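Local coordinates for protein acetylxylan esterase A (Aspergillus awamori, PDB 5X6S) that hydrolyses the acetyl side groups of acetylated xylans, releasing them from the polysaccharide backbone as a secreted serine esterase of carbohydrate esterase family 1, at residues G46-S51 / V64-S69; E58-I63 / K267-F272; Y240-W245 / Q250-T255. All coordinates share one frame; numbering follows the deposited sequence.

Contact 1. Residues G46-S51 / V64-S69; sequences GYYGDS and VIYPSS
Tyr66 on strand 63-68 points its side chain toward helix 44-49, and CB of Tyr48 sits on its ring. That CB lies over the middle of the ring, 9° off its normal and 3.6 Å from the Tyr66 centroid, a CH-pi contact. The CA of Tyr48 leans over the same face, 3.4 Å from CE1 of Tyr66. Tyr48 carries its ring onward past the phenol end of Tyr66, because chi1 of 160° sets CG trans to the backbone N. There it stands edge-on in an offset edge-to-face pair, planes at 78°, and CD1 of Tyr48 is 3.7 Å from CE2 of Tyr66. The other face of the Tyr66 ring rests on CG1 of Val64, two residues back on the same strand, which clamps the ring between strand and helix.

The polar ends meet through one water. It donates to Tyr48 O and to Ser51 OG, and it is hydrogen-bonded to OH of Tyr66 at 2.7 Å. Ser51 has its OG tucked between backbone N and carbonyl carbon, a rotamer that lets OG give its hydrogen to Tyr47 O at 2.6 Å. That carbonyl also takes Asp50 N, from the opposite face of its plane, so this one oxygen is gripped by two hydrogen bonds. CB of Tyr47 makes a looser apolar contact with CD1 of Tyr66, while the Tyr47 hydroxyl is hydrogen-bonded to Ser118 OG, next in sequence to the probable nucleophile Ser119. Ala54 of helix 53-60 touches both Tyr48 and Tyr66, and a bound MES buffer molecule lies beside Tyr48. The arrangement belongs to the alpha/beta-hydrolase fold: a short helix following strand 33-37 packs back on the neighbouring strand of the central sheet, close to the probable active-site serine.

Contact 2. Residues E58-I63 / K267-F272; sequences EQYGFI and KDMEWF
Met269 reaches from helix 265-272 toward two aromatic rings, Tyr60 and Phe62, that the opposite segment offers one after the other. Its side chain leaves the helix with CG beside the backbone N, then bends at chi2 and again at chi3, the latter at 94°, which brings the thioether to both rings. The CG of Met269 meets the Tyr60 ring at CE2, 3.6 Å away, while SD passes on to the Phe62 ring and comes to 3.5 Å from CE2 of Phe62. Neither approach is a clean face or edge: SD lies 4.5 Å from the Tyr60 centroid, 45° off the ring normal, and 4.7 Å from the Phe62 centroid at 71°. Both are Met-aromatic contacts, one sulfur shared between two rings, and the terminal CE adds a looser touch on CZ of Phe62.

The two rings flank a turn in the chain. Helix 53-60 ends at Tyr60, Gly61 turns with a positive phi, and Phe62 follows on the way into strand 63-68, its side chain again directed toward Met269. Leu56 of helix 53-60 touches both Phe62 and Met269, and Phe274 near the C-terminus meets the Phe62 ring. The join is apolar, probably dominated by dispersion between the polarisable sulfur and the ring carbons, with no hydrogen bond between the two segments to fix its direction.

Contact 3. Residues Y240-W245 / Q250-T255; sequences YETTIW and QGIFAT
Gln250 and Ile244 face each other as a non-hydrogen-bonded pair, and the glutamine side chain can be followed outward from there. Its CB sits 3.4 Å from Thr243 O and also approaches CA of Ile244. At CG it turns into the slot between backbone N and carbonyl carbon (chi1 70°), and from there the chain runs extended to the amide, alongside Ile244 and pointing the same way. At the tip the two amide atoms part company: OE1 lies 3.9 Å from CG2 of Thr242 and is hydrogen-bonded to Gln195 NE2 on strand 193-199, whereas NE2 rests 4.1 Å from CG1 of Ile244 and also packs against the indole of Trp271.

All this rides on a beta hairpin, strands 240-246 and 249-254, at one side of the central sheet of the alpha/beta-hydrolase fold. Strand 249-254 also pairs with strand 193-199, and strand 240-246 with the short strand 230-232. Two hydrogen-bonded pairs stitch the hairpin. Thr243 and Gly251 each donate their N-H to the other's carbonyl oxygen, N to O 2.8 Å in both directions. Glu241 and Phe253 are paired the same way by slightly longer bonds, Phe253 N to Glu241 O being 3.0 Å.

Further along the face that carries Gln250, Ile252 lies side by side with Thr242, CG1 of Ile252 touching OG1 of Thr242, whose polar partner is Thr235 O. The CG2 of Ile252 meets the edge of the Tyr240 ring at CD2, 3.7 Å away. Over that ring's face comes CB of Ala254, 3.6 Å from the Tyr240 centroid and 9° off the normal, a CH-pi contact. On the other face of the sheet, Trp245 brings CZ3, at the edge of its indole, to 3.6 Å from Gly251 N, and CG2 of Thr243 lies over one face of the indole.

Overall arrangement
Contact 2 is the buried one, while contacts 1 and 3 are only partly buried. Helices 44-49 and 53-60 and strand 63-68 follow one another in the chain, so contacts 1 and 2 adjoin in sequence: the first fastens a helix to the sheet, the second fastens the end of helix 53-60 to the C-terminal helix. Contact 3 belongs to the same sheet as contact 1, but about 25 Å away between centres. It touches contact 2 where Trp271 CZ3 packs 3.2 Å from Gln250 NE2. Their chemistry differs accordingly: aromatic rings and a shared water in contact 1, sulfur and rings in contact 2, and paired backbone hydrogen bonds in contact 3.

Contact 1. Residues G46-S51 / V64-S69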
# COMPACT_ATOMS: atom_id res chain seq x y z
N GLY A 46 -1.76 -22.78 -17.14
CA GLY A 46 -0.45 -23.27 -17.58
C GLY A 46 0.71 -22.87 -16.71
O GLY A 46 1.61 -23.67 -16.48
N TYR A 47 0.73 -21.63 -16.23
CA TYR A 47 1.81 -21.17 -15.41
C TYR A 47 1.68 -21.79 -14.01
O TYR A 47 2.66 -22.12 -13.39
CB TYR A 47 1.83 -19.66 -15.33
CG TYR A 47 3.19 -19.05 -14.99
CD1 TYR A 47 4.30 -19.30 -15.78
CD2 TYR A 47 3.35 -18.20 -13.89
CE1 TYR A 47 5.55 -18.75 -15.50
CE2 TYR A 47 4.62 -17.61 -13.59
CZ TYR A 47 5.70 -17.89 -14.41
OH TYR A 47 6.93 -17.32 -14.16
N TYR A 48 0.44 -21.96 -13.56
CA TYR A 48 0.15 -22.75 -12.35
C TYR A 48 0.80 -24.15 -12.43
O TYR A 48 1.47 -24.60 -11.47
CB TYR A 48 -1.37 -22.85 -12.14
CG TYR A 48 -1.79 -23.98 -11.25
CD1 TYR A 48 -1.61 -23.91 -9.87
CD2 TYR A 48 -2.33 -25.16 -11.78
CE1 TYR A 48 -2.03 -24.94 -9.02
CE2 TYR A 48 -2.72 -26.20 -10.95
CZ TYR A 48 -2.59 -26.09 -9.58
OH TYR A 48 -2.95 -27.12 -8.76
N GLY A 49 0.61 -24.81 -13.59
CA GLY A 49 1.21 -26.15 -13.83
C GLY A 49 2.73 -26.18 -14.00
O GLY A 49 3.33 -27.22 -13.85
N ASP A 50 3.32 -25.03 -14.31
CA ASP A 50 4.73 -24.87 -14.68
C ASP A 50 5.48 -23.88 -13.78
O ASP A 50 6.30 -23.09 -14.27
CB ASP A 50 4.81 -24.30 -16.12
CG ASP A 50 6.20 -24.44 -16.76
OD1 ASP A 50 7.02 -25.27 -16.28
OD2 ASP A 50 6.47 -23.70 -17.74
N SER A 51 5.16 -23.83 -12.48
CA SER A 51 5.88 -22.95 -11.58
C SER A 51 5.75 -23.59 -10.23
O SER A 51 4.85 -24.40 -10.04
CB SER A 51 5.28 -21.55 -11.58
OG SER A 51 3.90 -21.54 -11.20
N VAL A 64 -2.14 -17.75 -4.51
CA VAL A 64 -1.53 -17.40 -5.82
C VAL A 64 -2.55 -16.97 -6.84
O VAL A 64 -3.59 -17.63 -6.97
CB VAL A 64 -0.69 -18.57 -6.45
CG1 VAL A 64 0.25 -18.00 -7.57
CG2 VAL A 64 0.09 -19.34 -5.40
N ILE A 65 -2.31 -15.86 -7.53
CA ILE A 65 -3.20 -15.37 -8.59
C ILE A 65 -2.47 -15.57 -9.90
O ILE A 65 -1.32 -15.17 -10.01
CB ILE A 65 -3.57 -13.87 -8.47
CG1 ILE A 65 -4.36 -13.61 -7.18
CG2 ILE A 65 -4.35 -13.43 -9.72
CD1 ILE A 65 -4.48 -12.10 -6.85
N TYR A 66 -3.15 -16.20 -10.87
CA TYR A 66 -2.56 -16.50 -12.17
C TYR A 66 -3.40 -15.79 -13.21
O TYR A 66 -4.44 -16.34 -13.64
CB TYR A 66 -2.52 -18.04 -12.43
CG TYR A 66 -1.78 -18.88 -11.42
CD1 TYR A 66 -0.38 -19.09 -11.52
CD2 TYR A 66 -2.45 -19.47 -10.35
CE1 TYR A 66 0.30 -19.88 -10.61
CE2 TYR A 66 -1.77 -20.26 -9.43
CZ TYR A 66 -0.41 -20.45 -9.52
OH TYR A 66 0.21 -21.22 -8.57
N PRO A 67 -3.02 -14.56 -13.62
CA PRO A 67 -3.79 -13.88 -14.67
C PRO A 67 -3.59 -14.63 -15.98
O PRO A 67 -2.61 -15.32 -16.13
CB PRO A 67 -3.13 -12.48 -14.75
CG PRO A 67 -2.42 -12.31 -13.42
CD PRO A 67 -1.90 -13.73 -13.16
N SER A 68 -4.57 -14.51 -16.89
CA SER A 68 -4.55 -15.28 -18.14
C SER A 68 -4.83 -14.36 -19.33
O SER A 68 -5.89 -13.77 -19.43
CB SER A 68 -5.58 -16.39 -18.10
OG SER A 68 -5.13 -17.44 -18.86
N SER A 69 -3.88 -14.27 -20.23
CA SER A 69 -3.97 -13.34 -21.35
C SER A 69 -5.20 -13.62 -22.20
O SER A 69 -5.51 -14.80 -22.47
CB SER A 69 -2.74 -13.38 -22.23
OG SER A 69 -2.93 -12.51 -23.33
O HOH W 1 2.30 -22.76 -9.41

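Contact 2. Residues E58-I63 / K267-F272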
# COMPACT_ATOMS: atom_id res chain seq x y z
N GLU A 58 1.51 -24.02 -0.13
CA GLU A 58 1.20 -25.00 0.89
C GLU A 58 2.19 -24.99 2.05
O GLU A 58 1.86 -25.46 3.14
CB GLU A 58 1.07 -26.40 0.28
CG GLU A 58 -0.13 -26.55 -0.67
CD GLU A 58 -1.50 -26.54 -0.01
OE1 GLU A 58 -1.60 -26.45 1.25
OE2 GLU A 58 -2.50 -26.60 -0.75
N GLN A 59 3.38 -24.44 1.84
CA GLN A 59 4.30 -24.26 2.93
C GLN A 59 3.98 -22.97 3.66
O GLN A 59 3.93 -22.95 4.90
CB GLN A 59 5.72 -24.23 2.45
CG GLN A 59 6.18 -25.55 1.89
CD GLN A 59 7.49 -25.44 1.13
OE1 GLN A 59 8.44 -24.72 1.56
NE2 GLN A 59 7.55 -26.12 -0.05
N TYR A 60 3.77 -21.90 2.90
CA TYR A 60 3.76 -20.53 3.46
C TYR A 60 2.37 -19.93 3.60
O TYR A 60 2.18 -18.90 4.26
CB TYR A 60 4.71 -19.64 2.64
CG TYR A 60 6.16 -20.03 2.73
CD1 TYR A 60 6.89 -19.83 3.90
CD2 TYR A 60 6.80 -20.66 1.67
CE1 TYR A 60 8.23 -20.20 3.97
CE2 TYR A 60 8.12 -21.05 1.75
CZ TYR A 60 8.82 -20.83 2.91
OH TYR A 60 10.14 -21.20 2.95
N GLY A 61 1.38 -20.58 3.01
CA GLY A 61 -0.02 -20.24 3.22
C GLY A 61 -0.58 -19.06 2.46
O GLY A 61 -1.69 -18.60 2.79
N PHE A 62 0.16 -18.55 1.48
CA PHE A 62 -0.33 -17.44 0.68
C PHE A 62 -1.24 -17.93 -0.45
O PHE A 62 -1.26 -19.14 -0.77
CB PHE A 62 0.83 -16.64 0.12
CG PHE A 62 1.88 -17.45 -0.64
CD1 PHE A 62 1.66 -17.88 -1.98
CD2 PHE A 62 3.08 -17.77 -0.04
CE1 PHE A 62 2.63 -18.60 -2.65
CE2 PHE A 62 4.08 -18.47 -0.73
CZ PHE A 62 3.84 -18.89 -2.02
N ILE A 63 -1.97 -17.00 -1.07
CA ILE A 63 -2.82 -17.31 -2.20
C ILE A 63 -2.02 -16.96 -3.47
O ILE A 63 -1.31 -15.96 -3.47
CB ILE A 63 -4.14 -16.49 -2.15
CG1 ILE A 63 -4.98 -16.97 -0.95
CG2 ILE A 63 -4.95 -16.58 -3.46
CD1 ILE A 63 -6.16 -16.09 -0.62
N LYS A 267 14.24 -18.99 -3.63
CA LYS A 267 14.83 -17.63 -3.66
C LYS A 267 13.77 -16.53 -3.72
O LYS A 267 13.94 -15.47 -3.14
CB LYS A 267 15.85 -17.47 -4.79
CG LYS A 267 17.07 -18.40 -4.74
CD LYS A 267 17.62 -18.61 -3.35
CE LYS A 267 18.40 -17.45 -2.87
NZ LYS A 267 19.22 -17.85 -1.67
N ASP A 268 12.68 -16.80 -4.42
CA ASP A 268 11.56 -15.86 -4.48
C ASP A 268 10.99 -15.69 -3.08
O ASP A 268 10.72 -14.56 -2.66
CB ASP A 268 10.44 -16.33 -5.42
CG ASP A 268 10.83 -16.40 -6.87
OD1 ASP A 268 11.90 -15.89 -7.30
OD2 ASP A 268 10.05 -17.02 -7.66
N MET A 269 10.78 -16.80 -2.37
CA MET A 269 10.30 -16.78 -0.99
C MET A 269 11.14 -15.88 -0.07
O MET A 269 10.61 -15.20 0.84
CB MET A 269 10.20 -18.22 -0.43
CG MET A 269 9.22 -19.15 -1.14
SD MET A 269 7.52 -18.47 -1.26
CE MET A 269 7.54 -17.69 -2.86
N GLU A 270 12.45 -15.91 -0.28
CA GLU A 270 13.40 -15.14 0.50
C GLU A 270 13.30 -13.66 0.12
O GLU A 270 13.26 -12.81 1.00
CB GLU A 270 14.82 -15.64 0.25
CG GLU A 270 15.10 -16.96 0.94
CD GLU A 270 16.45 -17.57 0.56
OE1 GLU A 270 17.34 -16.85 0.06
OE2 GLU A 270 16.59 -18.79 0.73
N TRP A 271 13.21 -13.36 -1.19
CA TRP A 271 13.12 -11.97 -1.64
C TRP A 271 11.82 -11.34 -1.16
O TRP A 271 11.78 -10.19 -0.68
CB TRP A 271 13.21 -11.91 -3.17
CG TRP A 271 13.05 -10.54 -3.75
CD1 TRP A 271 12.07 -10.11 -4.59
CD2 TRP A 271 13.88 -9.40 -3.48
NE1 TRP A 271 12.26 -8.80 -4.90
CE2 TRP A 271 13.38 -8.33 -4.23
CE3 TRP A 271 15.03 -9.19 -2.70
CZ2 TRP A 271 13.97 -7.08 -4.23
CZ3 TRP A 271 15.62 -7.90 -2.71
CH2 TRP A 271 15.07 -6.89 -3.45
N PHE A 272 10.74 -12.11 -1.28
CA PHE A 272 9.44 -11.65 -0.85
C PHE A 272 9.39 -11.49 0.64
O PHE A 272 8.77 -10.57 1.11
CB PHE A 272 8.33 -12.61 -1.29
CG PHE A 272 8.17 -12.76 -2.75
CD1 PHE A 272 8.75 -11.90 -3.63
CD2 PHE A 272 7.39 -13.81 -3.27
CE1 PHE A 272 8.61 -12.07 -4.98
CE2 PHE A 272 7.22 -14.00 -4.62
CZ PHE A 272 7.83 -13.10 -5.51

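Contact 3. Residues Y240-W245 / Q250-T255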
# COMPACT_ATOMS: atom_id res chain seq x y z
N TYR A 240 25.77 -17.61 -11.70
CA TYR A 240 24.86 -16.51 -11.50
C TYR A 240 25.60 -15.45 -10.66
O TYR A 240 26.29 -15.78 -9.71
CB TYR A 240 23.65 -16.98 -10.72
CG TYR A 240 22.61 -17.74 -11.49
CD1 TYR A 240 22.93 -18.86 -12.23
CD2 TYR A 240 21.26 -17.36 -11.42
CE1 TYR A 240 21.96 -19.56 -12.92
CE2 TYR A 240 20.28 -18.06 -12.13
CZ TYR A 240 20.61 -19.17 -12.84
OH TYR A 240 19.62 -19.87 -13.53
N GLU A 241 25.41 -14.17 -10.97
CA GLU A 241 26.01 -13.13 -10.13
C GLU A 241 24.98 -12.12 -9.69
O GLU A 241 24.27 -11.59 -10.52
CB GLU A 241 27.11 -12.39 -10.93
CG GLU A 241 27.86 -11.30 -10.14
CD GLU A 241 28.69 -10.41 -11.09
OE1 GLU A 241 28.07 -9.74 -11.99
OE2 GLU A 241 29.94 -10.42 -10.99
N THR A 242 24.93 -11.86 -8.39
CA THR A 242 23.96 -10.92 -7.81
C THR A 242 24.61 -9.55 -7.55
O THR A 242 25.61 -9.47 -6.88
CB THR A 242 23.35 -11.48 -6.51
OG1 THR A 242 22.67 -12.72 -6.79
CG2 THR A 242 22.33 -10.54 -5.93
N THR A 243 24.01 -8.50 -8.10
CA THR A 243 24.38 -7.13 -7.80
C THR A 243 23.23 -6.47 -7.01
O THR A 243 22.11 -6.40 -7.52
CB THR A 243 24.62 -6.35 -9.10
OG1 THR A 243 25.67 -6.98 -9.86
CG2 THR A 243 25.01 -4.90 -8.79
N ILE A 244 23.50 -6.06 -5.78
CA ILE A 244 22.58 -5.28 -4.97
C ILE A 244 22.83 -3.76 -5.09
O ILE A 244 23.87 -3.27 -4.64
CB ILE A 244 22.68 -5.70 -3.50
CG1 ILE A 244 22.46 -7.23 -3.38
CG2 ILE A 244 21.73 -4.88 -2.62
CD1 ILE A 244 22.61 -7.73 -1.97
N TRP A 245 21.92 -3.04 -5.73
CA TRP A 245 22.04 -1.58 -5.81
C TRP A 245 21.54 -0.95 -4.54
O TRP A 245 22.03 0.10 -4.12
CB TRP A 245 21.35 -1.03 -7.04
CG TRP A 245 22.09 -1.08 -8.32
CD1 TRP A 245 22.84 -0.06 -8.89
CD2 TRP A 245 22.10 -2.15 -9.27
NE1 TRP A 245 23.29 -0.45 -10.12
CE2 TRP A 245 22.87 -1.74 -10.37
CE3 TRP A 245 21.53 -3.44 -9.28
CZ2 TRP A 245 23.10 -2.55 -11.48
CZ3 TRP A 245 21.76 -4.24 -10.36
CH2 TRP A 245 22.54 -3.81 -11.45
N GLN A 250 17.88 -5.35 -6.80
CA GLN A 250 18.98 -6.22 -7.11
C GLN A 250 18.83 -6.89 -8.47
O GLN A 250 17.71 -7.13 -8.94
CB GLN A 250 19.24 -7.19 -5.98
CG GLN A 250 18.22 -8.25 -5.79
CD GLN A 250 18.51 -9.20 -4.66
OE1 GLN A 250 18.58 -10.39 -4.86
NE2 GLN A 250 18.60 -8.70 -3.47
N GLY A 251 19.96 -7.14 -9.12
CA GLY A 251 19.95 -7.77 -10.42
C GLY A 251 20.70 -9.10 -10.30
O GLY A 251 21.68 -9.18 -9.55
N ILE A 252 20.25 -10.10 -11.05
CA ILE A 252 20.89 -11.42 -11.03
C ILE A 252 21.13 -11.81 -12.47
O ILE A 252 20.19 -12.04 -13.24
CB ILE A 252 20.06 -12.48 -10.23
CG1 ILE A 252 19.89 -11.99 -8.81
CG2 ILE A 252 20.73 -13.86 -10.27
CD1 ILE A 252 18.63 -12.36 -8.14
N PHE A 253 22.40 -11.78 -12.89
CA PHE A 253 22.76 -12.09 -14.27
C PHE A 253 23.29 -13.53 -14.32
O PHE A 253 24.27 -13.84 -13.64
CB PHE A 253 23.81 -11.11 -14.83
CG PHE A 253 23.89 -11.06 -16.32
CD1 PHE A 253 22.81 -10.63 -17.09
CD2 PHE A 253 25.10 -11.36 -16.99
CE1 PHE A 253 22.92 -10.52 -18.47
CE2 PHE A 253 25.21 -11.29 -18.38
CZ PHE A 253 24.12 -10.87 -19.14
N ALA A 254 22.62 -14.36 -15.13
CA ALA A 254 22.94 -15.81 -15.25
C ALA A 254 23.77 -16.10 -16.51
O ALA A 254 23.26 -16.19 -17.62
CB ALA A 254 21.64 -16.61 -15.29
N THR A 255 25.08 -16.22 -16.34
CA THR A 255 25.96 -16.51 -17.46
C THR A 255 25.75 -17.92 -17.98
O THR A 255 25.72 -18.90 -17.20
CB THR A 255 27.46 -16.28 -17.07
OG1 THR A 255 27.62 -14.91 -16.69
CG2 THR A 255 28.39 -16.61 -18.23